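Local coordinates for YycN protein (PDB 1ON0) that probably transfers an acyl group, most likely acetyl, as a homodimeric member of the GNAT acetyltransferase family, its acceptor substrate not being established, at residues D49-G54 with H60-L65. Sequence-based numbering, arbitrary orientation.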
loop_
_atom_site.group_PDB
_atom_site.type_symbol
_atom_site.label_atom_id
_atom_site.label_comp_id
_atom_site.label_asym_id
_atom_site.label_seq_id
_atom_site.Cartn_x
_atom_site.Cartn_y
_atom_site.Cartn_z
ATOM N N ASP B 49 24.891 13.529 -23.052
ATOM C CA ASP B 49 25.700 14.658 -22.611
ATOM C C ASP B 49 25.759 14.706 -21.094
ATOM O O ASP B 49 26.770 15.117 -20.515
ATOM C CB ASP B 49 25.134 15.968 -23.151
ATOM C CG ASP B 49 24.927 15.924 -24.650
ATOM O OD1 ASP B 49 25.642 15.144 -25.319
ATOM O OD2 ASP B 49 24.063 16.673 -25.155
ATOM N N LEU B 50 24.670 14.284 -20.452
ATOM C CA LEU B 50 24.590 14.267 -18.991
ATOM C C LEU B 50 25.405 13.132 -18.426
ATOM O O LEU B 50 25.936 13.226 -17.326
ATOM C CB LEU B 50 23.138 14.109 -18.547
ATOM C CG LEU B 50 22.380 15.420 -18.343
ATOM C CD1 LEU B 50 20.926 15.131 -17.982
ATOM C CD2 LEU B 50 23.061 16.215 -17.239
ATOM N N LEU B 51 25.501 12.059 -19.201
ATOM C CA LEU B 51 26.248 10.882 -18.794
ATOM C C LEU B 51 27.240 10.455 -19.879
ATOM O O LEU B 51 27.004 9.501 -20.609
ATOM C CB LEU B 51 25.263 9.758 -18.470
ATOM C CG LEU B 51 25.041 9.416 -16.993
ATOM C CD1 LEU B 51 25.117 10.653 -16.113
ATOM C CD2 LEU B 51 23.701 8.722 -16.840
ATOM N N PRO B 52 28.380 11.165 -19.985
ATOM C CA PRO B 52 29.425 10.882 -20.978
ATOM C C PRO B 52 29.969 9.462 -20.874
ATOM O O PRO B 52 29.872 8.676 -21.814
ATOM C CB PRO B 52 30.505 11.918 -20.656
ATOM C CG PRO B 52 29.736 13.045 -20.050
ATOM C CD PRO B 52 28.769 12.315 -19.150
ATOM N N ARG B 53 30.547 9.160 -19.716
ATOM C CA ARG B 53 31.124 7.850 -19.442
ATOM C C ARG B 53 30.087 6.920 -18.806
ATOM O O ARG B 53 30.441 5.920 -18.189
ATOM C CB ARG B 53 32.326 7.990 -18.496
ATOM C CG ARG B 53 33.431 8.934 -18.981
ATOM C CD ARG B 53 34.351 9.348 -17.834
ATOM N NE ARG B 53 34.982 8.188 -17.199
ATOM C CZ ARG B 53 35.660 8.219 -16.053
ATOM N NH1 ARG B 53 35.809 9.354 -15.387
ATOM N NH2 ARG B 53 36.192 7.107 -15.575
ATOM N N GLY B 54 28.808 7.243 -18.955
ATOM C CA GLY B 54 27.782 6.402 -18.362
ATOM C C GLY B 54 27.883 6.365 -16.845
ATOM O O GLY B 54 27.837 7.406 -16.190
ATOM N N HIS B 60 27.812 11.347 -10.313
ATOM C CA HIS B 60 26.501 10.793 -10.585
ATOM C C HIS B 60 26.356 9.498 -9.830
ATOM O O HIS B 60 27.304 8.728 -9.706
ATOM C CB HIS B 60 26.326 10.542 -12.078
ATOM C CG HIS B 60 25.969 11.772 -12.847
ATOM N ND1 HIS B 60 24.667 12.178 -13.030
ATOM C CD2 HIS B 60 26.751 12.720 -13.416
ATOM C CE1 HIS B 60 24.660 13.332 -13.678
ATOM N NE2 HIS B 60 25.907 13.680 -13.922
ATOM N N HIS B 61 25.166 9.265 -9.308
ATOM C CA HIS B 61 24.928 8.050 -8.572
ATOM C C HIS B 61 23.600 7.475 -9.026
ATOM O O HIS B 61 22.531 8.018 -8.731
ATOM C CB HIS B 61 24.894 8.328 -7.073
ATOM C CG HIS B 61 26.100 9.055 -6.556
ATOM N ND1 HIS B 61 26.210 10.432 -6.577
ATOM C CD2 HIS B 61 27.222 8.604 -5.950
ATOM C CE1 HIS B 61 27.340 10.793 -6.000
ATOM N NE2 HIS B 61 27.976 9.703 -5.607
ATOM N N LEU B 62 23.670 6.389 -9.779
ATOM C CA LEU B 62 22.461 5.740 -10.251
ATOM C C LEU B 62 22.335 4.467 -9.428
ATOM O O LEU B 62 23.273 3.670 -9.339
ATOM C CB LEU B 62 22.550 5.454 -11.761
ATOM C CG LEU B 62 22.541 6.690 -12.685
ATOM C CD1 LEU B 62 23.922 7.347 -12.690
ATOM C CD2 LEU B 62 22.158 6.286 -14.101
ATOM N N TRP B 63 21.179 4.316 -8.796
ATOM C CA TRP B 63 20.874 3.178 -7.926
ATOM C C TRP B 63 19.643 2.416 -8.393
ATOM O O TRP B 63 18.725 2.993 -8.980
ATOM C CB TRP B 63 20.573 3.668 -6.500
ATOM C CG TRP B 63 21.727 4.269 -5.737
ATOM C CD1 TRP B 63 22.827 3.613 -5.273
ATOM C CD2 TRP B 63 21.866 5.632 -5.320
ATOM N NE1 TRP B 63 23.642 4.480 -4.589
ATOM C CE2 TRP B 63 23.077 5.726 -4.599
ATOM C CE3 TRP B 63 21.081 6.787 -5.481
ATOM C CZ2 TRP B 63 23.529 6.925 -4.042
ATOM C CZ3 TRP B 63 21.531 7.982 -4.925
ATOM C CH2 TRP B 63 22.743 8.038 -4.212
ATOM N N SER B 64 19.618 1.120 -8.122
ATOM C CA SER B 64 18.457 0.304 -8.452
ATOM C C SER B 64 17.776 0.165 -7.104
ATOM O O SER B 64 18.429 -0.210 -6.128
ATOM C CB SER B 64 18.876 -1.077 -8.923
ATOM O OG SER B 64 19.550 -1.741 -7.881
ATOM N N LEU B 65 16.487 0.489 -7.026
ATOM C CA LEU B 65 15.762 0.365 -5.758
ATOM C C LEU B 65 15.230 -1.056 -5.638
ATOM O O LEU B 65 14.487 -1.515 -6.501
ATOM C CB LEU B 65 14.588 1.350 -5.711
ATOM C CG LEU B 65 14.983 2.780 -6.079
ATOM C CD1 LEU B 65 13.745 3.636 -6.303
ATOM C CD2 LEU B 65 15.874 3.343 -4.979
#
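Leu-51 lays one methyl, CD1, over a face of the His-60 imidazole. The methyl sits 3.5 Å from the ring centroid and only 10° off the ring normal, so this is a CH-pi contact made almost over the middle of the ring. CD1 is about equally far from all five ring atoms, and its nearest is ND1 at 3.5 Å. The other methyl, CD2, meets CD2 of Leu-62 tip to tip at 4.0 Å. One leucine thus bridges two residues of strand 60-66 that point to the same side of the sheet.

His-60 carries CG anti to its carbonyl carbon (chi1 -81°), which sends the ring out toward the end of helix 36-50. ND1 is hydrogen-bonded to NE1 of Trp-77 on the adjacent antiparallel strand 72-79, which helps fix the ring's rotation. Leu-50 O lies 3.4 Å from NE2 of His-60, but the angle is poor and no hydrogen bond forms. With an alanine here instead of His-60, CD1 of Leu-51 would probably lose the ring beneath it, and the indole N-H of Trp-77 its acceptor.

Leu-51 is the first residue past helix 36-50 to leave helical geometry. The contact therefore ties the exit of that helix to the start of the next strand in the alpha/beta GNAT fold. Phe-13 of helix 10-31 packs on both Leu-51 and Leu-62. Between the two segments the contact is apolar and CH-pi, with no hydrogen bond, and the ring that receives the methyl is held by Trp-77 of the neighbouring strand.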